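Local atomic coordinates of F-actin-capping protein subunit alpha (Plasmodium berghei, PDB entry 7A0H), a protein that probably caps actin filaments by binding their fast-growing barbed ends and blocking subunit exchange there, without severing them. Residues S3-N6 against E7-F11; Q42-I45 against E46-S50; S29-K32 against T33-S37. All blocks are in the same frame, centred on the assembly; numbering follows the deposited sequence.

Contact 1 of 3, residues S3-N6 against E7-F11; sequences SLLN and EKKKF
Ser3 to Asn6 and Glu7 to Phe11 are successive turns of one right-handed helix, joined without a break, and the backbone evidence is a ladder of i to i+4 hydrogen bonds. Glu7 N donates to Ser3 O at 3.1 Å. The next rung, Lys8 N to Leu4 O, is shorter at 2.6 Å and the straightest of the set, with an N-H...O angle of 164°. Lys9 N reaches Leu5 O at 3.1 Å but is more bent, at 138°, and also makes a weak bond to Asn6 O, the carbonyl that receives Lys10 N at 2.9 Å. Just ahead of these turns, the carboxylate of Asp2 accepts a hydrogen bond from Leu5 N.

This is the start of helix 3-18, the first of three consecutive helices, an arrangement consistent with the antiparallel helical stalk of capping proteins. Two faces of the helix are engaged: Leu5 packs on Ile40 and Ile41 of helix 39-55, whereas Leu4 and Glu7 rest on Ile34 of the second subunit.

Among the side chains, Leu5 and Lys9 meet obliquely one turn apart. With Leu5 CG anti to the backbone N (chi1 170°), the branch swings forward along the helix, and Lys9 CE lies 4.0 Å from Leu5 CG and as near to Leu5 CD1. Lys9 gets there as an extended chain whose CG passes the Leu5 carbonyl, 3.1 Å from Leu5 O. Lys10 is extended as well, but Glu7 is bent at its second torsion, bringing its carboxylate to the ammonium group: Lys10 NZ forms a 2.7 Å salt bridge with Glu7 OE2, entering from the syn side, somewhat out of the carboxylate plane. The other oxygen, Glu7 OE1, has a weak hydrogen bond to Asn30 ND2 of the second subunit.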
loop_
_atom_site.group_PDB
_atom_site.type_symbol
_atom_site.label_atom_id
_atom_site.label_comp_id
_atom_site.label_asym_id
_atom_site.label_seq_id
_atom_site.Cartn_x
_atom_site.Cartn_y
_atom_site.Cartn_z
ATOM N N SER A 3 7.987 27.415 12.507
ATOM C CA SER A 3 8.490 26.699 11.337
ATOM C C SER A 3 8.438 25.200 11.573
ATOM O O SER A 3 8.016 24.435 10.693
ATOM C CB SER A 3 9.922 27.152 11.007
ATOM O OG SER A 3 10.806 27.113 12.128
ATOM N N LEU A 4 8.857 24.768 12.771
ATOM C CA LEU A 4 8.765 23.364 13.140
ATOM C C LEU A 4 7.316 22.903 13.251
ATOM O O LEU A 4 6.977 21.822 12.767
ATOM C CB LEU A 4 9.507 23.094 14.449
ATOM C CG LEU A 4 11.017 22.908 14.285
ATOM C CD1 LEU A 4 11.721 24.243 14.004
ATOM C CD2 LEU A 4 11.634 22.186 15.479
ATOM N N LEU A 5 6.446 23.702 13.875
ATOM C CA LEU A 5 5.055 23.283 13.974
ATOM C C LEU A 5 4.500 22.924 12.607
ATOM O O LEU A 5 3.838 21.901 12.451
ATOM C CB LEU A 5 4.194 24.393 14.589
ATOM C CG LEU A 5 2.673 24.183 14.533
ATOM C CD1 LEU A 5 2.228 23.248 15.659
ATOM C CD2 LEU A 5 1.889 25.492 14.582
ATOM N N ASN A 6 4.851 23.684 11.583
ATOM C CA ASN A 6 4.375 23.345 10.251
ATOM C C ASN A 6 5.094 22.125 9.704
ATOM O O ASN A 6 4.484 21.312 9.011
ATOM C CB ASN A 6 4.503 24.569 9.360
ATOM C CG ASN A 6 3.684 25.743 9.886
ATOM O OD1 ASN A 6 2.533 25.568 10.318
ATOM N ND2 ASN A 6 4.278 26.934 9.886
ATOM N N GLU A 7 6.372 21.951 10.023
ATOM C CA GLU A 7 7.053 20.755 9.541
ATOM C C GLU A 7 6.586 19.507 10.291
ATOM O O GLU A 7 6.554 18.423 9.699
ATOM C CB GLU A 7 8.580 20.941 9.630
ATOM C CG GLU A 7 9.142 22.090 8.747
ATOM C CD GLU A 7 8.853 21.916 7.246
ATOM O OE1 GLU A 7 9.110 20.825 6.689
ATOM O OE2 GLU A 7 8.355 22.880 6.619
ATOM N N LYS A 8 6.231 19.635 11.580
ATOM C CA LYS A 8 5.677 18.498 12.312
ATOM C C LYS A 8 4.330 18.084 11.730
ATOM O O LYS A 8 3.946 16.908 11.798
ATOM C CB LYS A 8 5.488 18.823 13.800
ATOM C CG LYS A 8 6.745 19.155 14.640
ATOM C CD LYS A 8 6.398 19.447 16.139
ATOM C CE LYS A 8 7.612 19.832 17.021
ATOM N NZ LYS A 8 7.238 20.075 18.454
ATOM N N LYS A 9 3.601 19.053 11.171
ATOM C CA LYS A 9 2.294 18.826 10.579
ATOM C C LYS A 9 2.461 18.149 9.241
ATOM O O LYS A 9 1.705 17.224 8.896
ATOM C CB LYS A 9 1.567 20.157 10.410
ATOM C CG LYS A 9 1.075 20.786 11.704
ATOM C CD LYS A 9 0.125 21.950 11.437
ATOM C CE LYS A 9 -0.433 22.517 12.730
ATOM N NZ LYS A 9 -1.402 23.601 12.471
ATOM N N LYS A 10 3.442 18.643 8.472
ATOM C CA LYS A 10 3.714 18.048 7.175
ATOM C C LYS A 10 4.070 16.594 7.345
ATOM O O LYS A 10 3.671 15.755 6.538
ATOM C CB LYS A 10 4.847 18.788 6.489
ATOM C CG LYS A 10 4.501 20.219 6.179
ATOM C CD LYS A 10 5.639 20.925 5.499
ATOM C CE LYS A 10 5.286 22.374 5.239
ATOM N NZ LYS A 10 6.458 23.147 4.720
ATOM N N PHE A 11 4.754 16.272 8.438
ATOM C CA PHE A 11 5.155 14.893 8.660
ATOM C C PHE A 11 3.998 14.040 9.156
ATOM O O PHE A 11 3.813 12.918 8.679
ATOM C CB PHE A 11 6.298 14.858 9.676
ATOM C CG PHE A 11 6.708 13.488 10.069
ATOM C CD1 PHE A 11 7.390 12.686 9.190
ATOM C CD2 PHE A 11 6.424 13.006 11.319
ATOM C CE1 PHE A 11 7.761 11.432 9.558
ATOM C CE2 PHE A 11 6.795 11.753 11.680
ATOM C CZ PHE A 11 7.463 10.967 10.806
#

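Contact 2 of 3, residues Q42-I45 against E46-S50; sequences QNFI and EDIIS
The Phe44 ring carries Ile48 on one face: Ile48 CD1 stands over the CE2-CZ rim, 3.3 Å from Phe44 CE2, and Lys9 CB of helix 3-18 lies beyond the other face. The pairing is the i to i+4 spacing of an alpha-helix, here helix 39-55, whose Phe44 and Ile48 point at helix 3-18 in a three-helix bundle. Phe44 CG lies anti to the backbone N (chi1 178°), which leans the ring forward along the helix to meet the isoleucine branch one turn on. In the backbone of the same pair, Ile48 N donates to Phe44 O at 3.0 Å, nearly straight at 173°.

A second apolar ridge is looser, Ile45 CG2 to Ile49 CG1 being 4.3 Å apart; Ile45 and Ile49 face Ile28 and Val24 of helix 21-35. The polar side is arranged around Asn43 O, which accepts Asp47 N at 2.8 Å and also a water at 2.7 Å. That water lies 2.9 Å from Glu46 OE1, although it has more acceptors nearby than protons to give, so these bonds need not all be made at once. One turn further on, Ser50 OG donates to Asp47 O at 2.7 Å.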
loop_
_atom_site.group_PDB
_atom_site.type_symbol
_atom_site.label_atom_id
_atom_site.label_comp_id
_atom_site.label_asym_id
_atom_site.label_seq_id
_atom_site.Cartn_x
_atom_site.Cartn_y
_atom_site.Cartn_z
ATOM N N GLN A 42 -2.676 17.716 18.871
ATOM C CA GLN A 42 -3.750 16.793 19.203
ATOM C C GLN A 42 -4.975 17.136 18.388
ATOM O O GLN A 42 -5.603 16.256 17.827
ATOM C CB GLN A 42 -4.023 16.838 20.697
ATOM C CG GLN A 42 -2.874 16.164 21.426
ATOM C CD GLN A 42 -3.205 14.779 21.904
ATOM O OE1 GLN A 42 -4.334 14.292 21.721
ATOM N NE2 GLN A 42 -2.207 14.097 22.468
ATOM N N ASN A 43 -5.254 18.417 18.221
ATOM C CA ASN A 43 -6.407 18.897 17.478
ATOM C C ASN A 43 -6.214 18.820 15.973
ATOM O O ASN A 43 -7.167 18.489 15.247
ATOM C CB ASN A 43 -6.712 20.322 17.927
ATOM C CG ASN A 43 -7.256 20.374 19.346
ATOM O OD1 ASN A 43 -7.909 19.421 19.808
ATOM N ND2 ASN A 43 -6.943 21.452 20.066
ATOM N N PHE A 44 -5.015 19.127 15.490
ATOM C CA PHE A 44 -4.634 18.878 14.114
ATOM C C PHE A 44 -4.854 17.416 13.773
ATOM O O PHE A 44 -5.469 17.088 12.760
ATOM C CB PHE A 44 -3.166 19.246 13.916
ATOM C CG PHE A 44 -2.625 18.984 12.548
ATOM C CD1 PHE A 44 -2.847 19.870 11.512
ATOM C CD2 PHE A 44 -1.835 17.872 12.314
ATOM C CE1 PHE A 44 -2.310 19.637 10.267
ATOM C CE2 PHE A 44 -1.318 17.636 11.077
ATOM C CZ PHE A 44 -1.550 18.527 10.055
ATOM N N ILE A 45 -4.447 16.524 14.666
ATOM C CA ILE A 45 -4.620 15.116 14.392
ATOM C C ILE A 45 -6.104 14.801 14.389
ATOM O O ILE A 45 -6.587 14.070 13.521
ATOM C CB ILE A 45 -3.853 14.270 15.408
ATOM C CG1 ILE A 45 -2.339 14.388 15.225
ATOM C CG2 ILE A 45 -4.182 12.768 15.255
ATOM C CD1 ILE A 45 -1.538 13.693 16.384
ATOM N N GLU A 46 -6.854 15.334 15.362
ATOM C CA GLU A 46 -8.285 15.071 15.390
ATOM C C GLU A 46 -8.966 15.550 14.098
ATOM O O GLU A 46 -9.813 14.853 13.566
ATOM C CB GLU A 46 -8.946 15.706 16.610
ATOM C CG GLU A 46 -10.459 15.216 16.764
ATOM C CD GLU A 46 -11.461 15.991 15.915
ATOM O OE1 GLU A 46 -11.123 17.117 15.474
ATOM O OE2 GLU A 46 -12.618 15.509 15.730
ATOM N N ASP A 47 -8.591 16.719 13.571
ATOM C CA ASP A 47 -9.174 17.190 12.322
ATOM C C ASP A 47 -8.859 16.249 11.175
ATOM O O ASP A 47 -9.754 15.813 10.442
ATOM C CB ASP A 47 -8.728 18.617 12.022
ATOM C CG ASP A 47 -9.546 19.605 12.829
ATOM O OD1 ASP A 47 -10.792 19.378 12.896
ATOM O OD2 ASP A 47 -8.995 20.539 13.452
ATOM N N ILE A 48 -7.599 15.895 11.022
ATOM C CA ILE A 48 -7.218 15.005 9.939
ATOM C C ILE A 48 -7.972 13.678 10.024
ATOM O O ILE A 48 -8.349 13.082 9.003
ATOM C CB ILE A 48 -5.702 14.760 9.973
ATOM C CG1 ILE A 48 -5.001 15.886 9.260
ATOM C CG2 ILE A 48 -5.405 13.411 9.376
ATOM C CD1 ILE A 48 -3.494 15.761 9.377
ATOM N N ILE A 49 -8.177 13.173 11.227
ATOM C CA ILE A 49 -8.839 11.888 11.310
ATOM C C ILE A 49 -10.344 12.040 11.034
ATOM O O ILE A 49 -10.972 11.172 10.427
ATOM C CB ILE A 49 -8.546 11.256 12.666
ATOM C CG1 ILE A 49 -7.070 10.840 12.717
ATOM C CG2 ILE A 49 -9.329 10.031 12.920
ATOM C CD1 ILE A 49 -6.732 9.693 11.730
ATOM N N SER A 50 -10.964 13.119 11.483
ATOM C CA SER A 50 -12.378 13.263 11.210
ATOM C C SER A 50 -12.631 13.304 9.710
ATOM O O SER A 50 -13.616 12.760 9.234
ATOM C CB SER A 50 -12.914 14.510 11.892
ATOM O OG SER A 50 -12.274 15.679 11.382
HETATM O O HOH W 1 -9.528 19.347 16.273
#

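Contact 3 of 3, residues S29-K32 against T33-S37; sequences SNLK and TIFGS
Thr33 meets the preceding turn twice: its N donates to Ser29 O at 3.2 Å, and its hydroxyl OG1 donates to Asn30 O at 2.8 Å. Placing OG1 between the backbone N and the carbonyl carbon (chi1 70°) turns the hydroxyl back along the helix, while methyl CG2 comes within 3.1 Å of Ser29 O. Asn30 O also receives the Ile34 N-H, but only weakly, and Ile34 CG1 sits 3.3 Å from that same oxygen. The other branch, Ile34 CG2, lies 3.5 Å above the Phe35 ring plane, displaced toward the rim.

Phe35 N then donates to Leu31 O at 2.7 Å, and the ring presents its edge to this carbonyl, CD2 being 3.1 Å from Leu31 O. Leu31 CD2 reaches Phe35 CE2 at 4.1 Å, an oblique apolar meeting of side chains four residues apart. Leu31 is buried, touching Ile12, Val15 and Leu16 of helix 3-18, whereas Asn30 and Thr33 pack on Phe11 of the second subunit. Helical turns with one side in the intrachain bundle and another at the partner are consistent with the helical stalk of capping-protein dimers.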
loop_
_atom_site.group_PDB
_atom_site.type_symbol
_atom_site.label_atom_id
_atom_site.label_comp_id
_atom_site.label_asym_id
_atom_site.label_seq_id
_atom_site.Cartn_x
_atom_site.Cartn_y
_atom_site.Cartn_z
ATOM N N SER A 29 -1.322 6.661 18.001
ATOM C CA SER A 29 -0.812 6.418 19.346
ATOM C C SER A 29 0.671 6.732 19.463
ATOM O O SER A 29 1.117 7.288 20.478
ATOM C CB SER A 29 -1.080 4.974 19.759
ATOM O OG SER A 29 -0.374 4.654 20.942
ATOM N N ASN A 30 1.471 6.356 18.459
ATOM C CA ASN A 30 2.899 6.630 18.541
ATOM C C ASN A 30 3.156 8.123 18.392
ATOM O O ASN A 30 4.118 8.653 18.954
ATOM C CB ASN A 30 3.681 5.882 17.450
ATOM C CG ASN A 30 3.864 4.394 17.736
ATOM O OD1 ASN A 30 3.712 3.935 18.868
ATOM N ND2 ASN A 30 4.215 3.636 16.699
ATOM N N LEU A 31 2.306 8.808 17.630
ATOM C CA LEU A 31 2.462 10.244 17.421
ATOM C C LEU A 31 2.141 11.017 18.699
ATOM O O LEU A 31 2.785 12.031 19.006
ATOM C CB LEU A 31 1.566 10.683 16.252
ATOM C CG LEU A 31 2.006 10.272 14.836
ATOM C CD1 LEU A 31 0.974 10.710 13.759
ATOM C CD2 LEU A 31 3.404 10.794 14.485
ATOM N N LYS A 32 1.152 10.544 19.462
ATOM C CA LYS A 32 0.800 11.176 20.730
ATOM C C LYS A 32 1.929 11.039 21.748
ATOM O O LYS A 32 2.275 12.010 22.432
ATOM C CB LYS A 32 -0.500 10.560 21.268
ATOM C CG LYS A 32 -1.772 11.017 20.553
ATOM C CD LYS A 32 -3.012 10.532 21.299
ATOM C CE LYS A 32 -4.339 10.945 20.615
ATOM N NZ LYS A 32 -5.534 10.785 21.520
ATOM N N THR A 33 2.499 9.842 21.890
ATOM C CA THR A 33 3.585 9.686 22.854
ATOM C C THR A 33 4.710 10.683 22.576
ATOM O O THR A 33 5.284 11.267 23.505
ATOM C CB THR A 33 4.138 8.255 22.835
ATOM O OG1 THR A 33 4.854 8.008 21.620
ATOM C CG2 THR A 33 3.027 7.219 22.970
ATOM N N ILE A 34 5.024 10.901 21.304
ATOM C CA ILE A 34 6.071 11.835 20.931
ATOM C C ILE A 34 5.577 13.267 21.070
ATOM O O ILE A 34 6.238 14.118 21.665
ATOM C CB ILE A 34 6.544 11.547 19.496
ATOM C CG1 ILE A 34 7.047 10.107 19.320
ATOM C CG2 ILE A 34 7.634 12.507 19.101
ATOM C CD1 ILE A 34 8.093 9.662 20.291
ATOM N N PHE A 35 4.415 13.577 20.496
ATOM C CA PHE A 35 3.974 14.959 20.453
ATOM C C PHE A 35 2.749 15.235 21.317
ATOM O O PHE A 35 2.118 16.273 21.125
ATOM C CB PHE A 35 3.638 15.367 19.019
ATOM C CG PHE A 35 4.709 15.067 18.016
ATOM C CD1 PHE A 35 5.669 15.997 17.702
ATOM C CD2 PHE A 35 4.719 13.853 17.349
ATOM C CE1 PHE A 35 6.617 15.721 16.765
ATOM C CE2 PHE A 35 5.675 13.582 16.417
ATOM C CZ PHE A 35 6.623 14.514 16.130
ATOM N N GLY A 36 2.462 14.402 22.330
ATOM C CA GLY A 36 1.177 14.416 23.045
ATOM C C GLY A 36 0.911 15.615 23.961
ATOM O O GLY A 36 -0.239 15.835 24.357
ATOM N N SER A 37 1.928 16.328 24.392
ATOM C CA SER A 37 1.678 17.476 25.272
ATOM C C SER A 37 1.147 18.675 24.490
ATOM O O SER A 37 0.669 19.649 25.092
ATOM C CB SER A 37 2.967 17.838 26.063
ATOM O OG SER A 37 3.912 18.568 25.305
#

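How the contacts relate
Along the chain contact 1 comes first, on helix 3-18, then contact 3 on helix 21-35 and contact 2 on helix 39-55. Their centres form a nearly equilateral triangle, 13 to 14 Å on a side, with one contact on each of three packed helices and contact 1 at the very start of the first. Helices 3-18 and 21-35 are joined by Lys8 CD packing 3.8 Å from Phe35 CE1. A probable 3.2 Å hydrogen bond from Gln42 NE2 to Gly36 O ties contact 2 to contact 3. Contacts 1 and 3 also touch the second subunit, which contact 2 does not, so, among these segments, those on the first two helices face the partner.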